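Local coordinates for protein citrate synthase (Thermotoga maritima, PDB 2P2W) that probably catalyses the condensation of oxaloacetate with acetyl-CoA, with hydrolysis, to give citrate and CoA in the tricarboxylic acid cycle, at residues E43-F48 against L172-D177. Numbering follows the deposited sequence.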
ATOM      1  N   GLU A  43       1.656   9.520  24.196  1.00 19.93           N
ATOM      2  CA  GLU A  43       2.395  10.692  23.751  1.00 19.56           C
ATOM      3  C   GLU A  43       3.882  10.661  24.083  1.00 19.45           C
ATOM      4  O   GLU A  43       4.704  11.055  23.257  1.00 20.74           O
ATOM      5  CB  GLU A  43       1.771  11.971  24.317  1.00 19.91           C
ATOM      6  CG  GLU A  43       0.369  12.252  23.802  1.00 19.19           C
ATOM      7  CD  GLU A  43      -0.720  11.816  24.764  1.00 19.51           C
ATOM      8  OE1 GLU A  43      -0.538  10.796  25.463  1.00 19.06           O
ATOM      9  OE2 GLU A  43      -1.768  12.492  24.811  1.00 19.47           O
ATOM     10  N   GLU A  44       4.236  10.198  25.279  1.00 18.26           N
ATOM     11  CA  GLU A  44       5.649  10.150  25.656  1.00 19.37           C
ATOM     12  C   GLU A  44       6.450   9.149  24.828  1.00 19.89           C
ATOM     13  O   GLU A  44       7.568   9.441  24.399  1.00 20.10           O
ATOM     14  CB  GLU A  44       5.811   9.819  27.144  1.00 20.38           C
ATOM     15  CG  GLU A  44       7.248   9.967  27.628  1.00 21.55           C
ATOM     16  CD  GLU A  44       7.444   9.521  29.063  1.00 24.26           C
ATOM     17  OE1 GLU A  44       7.290   8.314  29.344  1.00 24.27           O
ATOM     18  OE2 GLU A  44       7.749  10.385  29.913  1.00 23.46           O
ATOM     19  N   THR A  45       5.893   7.962  24.602  1.00 19.16           N
ATOM     20  CA  THR A  45       6.611   6.968  23.815  1.00 18.71           C
ATOM     21  C   THR A  45       6.649   7.362  22.339  1.00 18.33           C
ATOM     22  O   THR A  45       7.640   7.124  21.655  1.00 18.94           O
ATOM     23  CB  THR A  45       5.991   5.568  23.979  1.00 19.08           C
ATOM     24  OG1 THR A  45       6.169   5.132  25.337  1.00 20.14           O
ATOM     25  CG2 THR A  45       6.673   4.567  23.037  1.00 18.74           C
ATOM     26  N   ALA A  46       5.577   7.983  21.854  1.00 17.50           N
ATOM     27  CA  ALA A  46       5.531   8.418  20.459  1.00 18.96           C
ATOM     28  C   ALA A  46       6.591   9.499  20.263  1.00 19.60           C
ATOM     29  O   ALA A  46       7.291   9.533  19.249  1.00 18.35           O
ATOM     30  CB  ALA A  46       4.151   8.963  20.122  1.00 17.74           C
ATOM     31  N   TYR A  47       6.706  10.381  21.249  1.00 20.28           N
ATOM     32  CA  TYR A  47       7.695  11.452  21.194  1.00 20.76           C
ATOM     33  C   TYR A  47       9.075  10.808  21.095  1.00 21.19           C
ATOM     34  O   TYR A  47       9.906  11.196  20.271  1.00 22.14           O
ATOM     35  CB  TYR A  47       7.623  12.300  22.464  1.00 20.91           C
ATOM     36  CG  TYR A  47       8.602  13.453  22.487  1.00 21.30           C
ATOM     37  CD1 TYR A  47       9.953  13.245  22.780  1.00 22.44           C
ATOM     38  CD2 TYR A  47       8.184  14.748  22.202  1.00 21.78           C
ATOM     39  CE1 TYR A  47      10.861  14.306  22.788  1.00 21.91           C
ATOM     40  CE2 TYR A  47       9.081  15.813  22.209  1.00 23.36           C
ATOM     41  CZ  TYR A  47      10.416  15.585  22.502  1.00 24.23           C
ATOM     42  OH  TYR A  47      11.296  16.641  22.516  1.00 25.31           O
ATOM     43  N   PHE A  48       9.303   9.815  21.947  1.00 21.57           N
ATOM     44  CA  PHE A  48      10.574   9.102  21.990  1.00 21.35           C
ATOM     45  C   PHE A  48      10.902   8.435  20.655  1.00 21.66           C
ATOM     46  O   PHE A  48      12.040   8.483  20.190  1.00 21.20           O
ATOM     47  CB  PHE A  48      10.536   8.061  23.113  1.00 21.92           C
ATOM     48  CG  PHE A  48      11.816   7.292  23.278  1.00 22.71           C
ATOM     49  CD1 PHE A  48      13.044   7.947  23.277  1.00 24.03           C
ATOM     50  CD2 PHE A  48      11.791   5.915  23.465  1.00 23.24           C
ATOM     51  CE1 PHE A  48      14.232   7.238  23.459  1.00 24.68           C
ATOM     52  CE2 PHE A  48      12.971   5.197  23.650  1.00 25.10           C
ATOM     53  CZ  PHE A  48      14.195   5.862  23.647  1.00 24.93           C
ATOM     54  N   LEU A 172       2.756  -1.116  23.392  1.00 17.85           N
ATOM     55  CA  LEU A 172       3.340  -2.393  22.984  1.00 17.46           C
ATOM     56  C   LEU A 172       3.253  -2.628  21.470  1.00 17.76           C
ATOM     57  O   LEU A 172       4.083  -3.337  20.899  1.00 16.65           O
ATOM     58  CB  LEU A 172       2.631  -3.552  23.690  1.00 17.53           C
ATOM     59  CG  LEU A 172       2.839  -3.713  25.195  1.00 17.35           C
ATOM     60  CD1 LEU A 172       1.918  -4.807  25.729  1.00 17.51           C
ATOM     61  CD2 LEU A 172       4.293  -4.058  25.462  1.00 17.08           C
ATOM     62  N   LEU A 173       2.254  -2.026  20.831  1.00 15.51           N
ATOM     63  CA  LEU A 173       2.028  -2.202  19.399  1.00 15.86           C
ATOM     64  C   LEU A 173       2.550  -1.091  18.488  1.00 16.18           C
ATOM     65  O   LEU A 173       2.405  -1.174  17.272  1.00 18.16           O
ATOM     66  CB  LEU A 173       0.524  -2.365  19.142  1.00 15.44           C
ATOM     67  CG  LEU A 173      -0.187  -3.554  19.790  1.00 17.81           C
ATOM     68  CD1 LEU A 173      -1.699  -3.331  19.769  1.00 15.85           C
ATOM     69  CD2 LEU A 173       0.182  -4.832  19.047  1.00 16.91           C
ATOM     70  N   MET A 174       3.155  -0.055  19.051  1.00 16.87           N
ATOM     71  CA  MET A 174       3.627   1.048  18.226  1.00 18.04           C
ATOM     72  C   MET A 174       4.691   0.724  17.190  1.00 19.28           C
ATOM     73  O   MET A 174       4.691   1.302  16.103  1.00 19.41           O
ATOM     74  CB  MET A 174       4.172   2.179  19.094  1.00 18.75           C
ATOM     75  CG  MET A 174       3.127   3.053  19.729  1.00 20.21           C
ATOM     76  SD  MET A 174       3.913   4.448  20.549  1.00 20.88           S
ATOM     77  CE  MET A 174       2.486   5.232  21.278  1.00 19.84           C
ATOM     78  N   GLU A 175       5.586  -0.201  17.505  1.00 19.05           N
ATOM     79  CA  GLU A 175       6.683  -0.471  16.586  1.00 19.66           C
ATOM     80  C   GLU A 175       7.342  -1.842  16.693  1.00 20.14           C
ATOM     81  O   GLU A 175       7.468  -2.390  17.787  1.00 20.08           O
ATOM     82  CB  GLU A 175       7.744   0.613  16.819  1.00 20.25           C
ATOM     83  CG  GLU A 175       9.168   0.217  16.488  1.00 20.31           C
ATOM     84  CD  GLU A 175       9.422   0.178  15.003  1.00 20.68           C
ATOM     85  OE1 GLU A 175       8.637   0.801  14.260  1.00 18.50           O
ATOM     86  OE2 GLU A 175      10.411  -0.467  14.585  1.00 19.35           O
ATOM     87  N   GLN A 176       7.754  -2.394  15.550  1.00 19.84           N
ATOM     88  CA  GLN A 176       8.472  -3.667  15.548  1.00 19.94           C
ATOM     89  C   GLN A 176       9.246  -4.001  14.275  1.00 20.04           C
ATOM     90  O   GLN A 176       8.911  -4.936  13.543  1.00 19.79           O
ATOM     91  CB  GLN A 176       7.565  -4.850  15.904  1.00 19.61           C
ATOM     92  CG  GLN A 176       8.407  -6.119  16.118  1.00 20.61           C
ATOM     93  CD  GLN A 176       7.729  -7.169  16.971  1.00 20.60           C
ATOM     94  OE1 GLN A 176       7.798  -7.133  18.200  1.00 18.41           O
ATOM     95  NE2 GLN A 176       7.068  -8.117  16.317  1.00 19.53           N
ATOM     96  N   ASP A 177      10.289  -3.220  14.022  1.00 20.15           N
ATOM     97  CA  ASP A 177      11.170  -3.451  12.885  1.00 20.75           C
ATOM     98  C   ASP A 177      10.458  -3.475  11.528  1.00 20.23           C
ATOM     99  O   ASP A 177       9.464  -2.774  11.321  1.00 18.04           O
ATOM    100  CB  ASP A 177      11.937  -4.761  13.125  1.00 23.73           C
ATOM    101  CG  ASP A 177      13.228  -4.846  12.332  1.00 27.61           C
ATOM    102  OD1 ASP A 177      14.008  -3.872  12.347  1.00 28.72           O
ATOM    103  OD2 ASP A 177      13.463  -5.901  11.704  1.00 31.13           O
TER
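Met-174 reaches across to helix 42-51 and makes the whole contact with the end of its side chain, meeting Thr-45 and Ala-46. Its CG stands anti to the carbonyl carbon, and from there the chain runs fully extended (chi2 -173°, chi3 -177°). This straight reach bridges a gap of 7.9 Å between the CA atoms of Met-174 and Ala-46. The sulfur does the first touching: Met-174 SD lies 3.7 Å from the methyl CG2 of Thr-45, the two side chains passing each other at a slant. Thr-45 turns that methyl to the methionine because CG2 is anti to its backbone N; the hydroxyl OG1 sits beside the N instead and hydrogen-bonds to Ser-40 OG, just before the segment. The nonpolar branch therefore faces the sulfur while the polar one is satisfied within its own part of the chain.

Beyond the sulfur, the terminal methyl of Met-174 carries on to the next residue of the helix, with CE 4.2 Å from Ala-46 CB. Ala-46 presents only a methyl here, and Met-174 SD lies 4.1 Å from Ala-46 N. No hydrogen bond joins the two segments; between them the contact is purely van der Waals, over a modest 115 Å². Helix 317-337 borders the same place, with Ala-324 against Met-174 and Val-327 against Ala-46. Directly after Met-174 the chain turns polar: Glu-175 accepts a hydrogen bond from His-332, and Gln-176, whose side chain touches the predicted active-site residue His-250, hydrogen-bonds through NE2 to a citrate anion that probably came from the crystallisation liquor. In the largely helical citrate synthase fold, this is a methionine at the point where the chain leaves helix 163-173, packed on the side of helix 42-51.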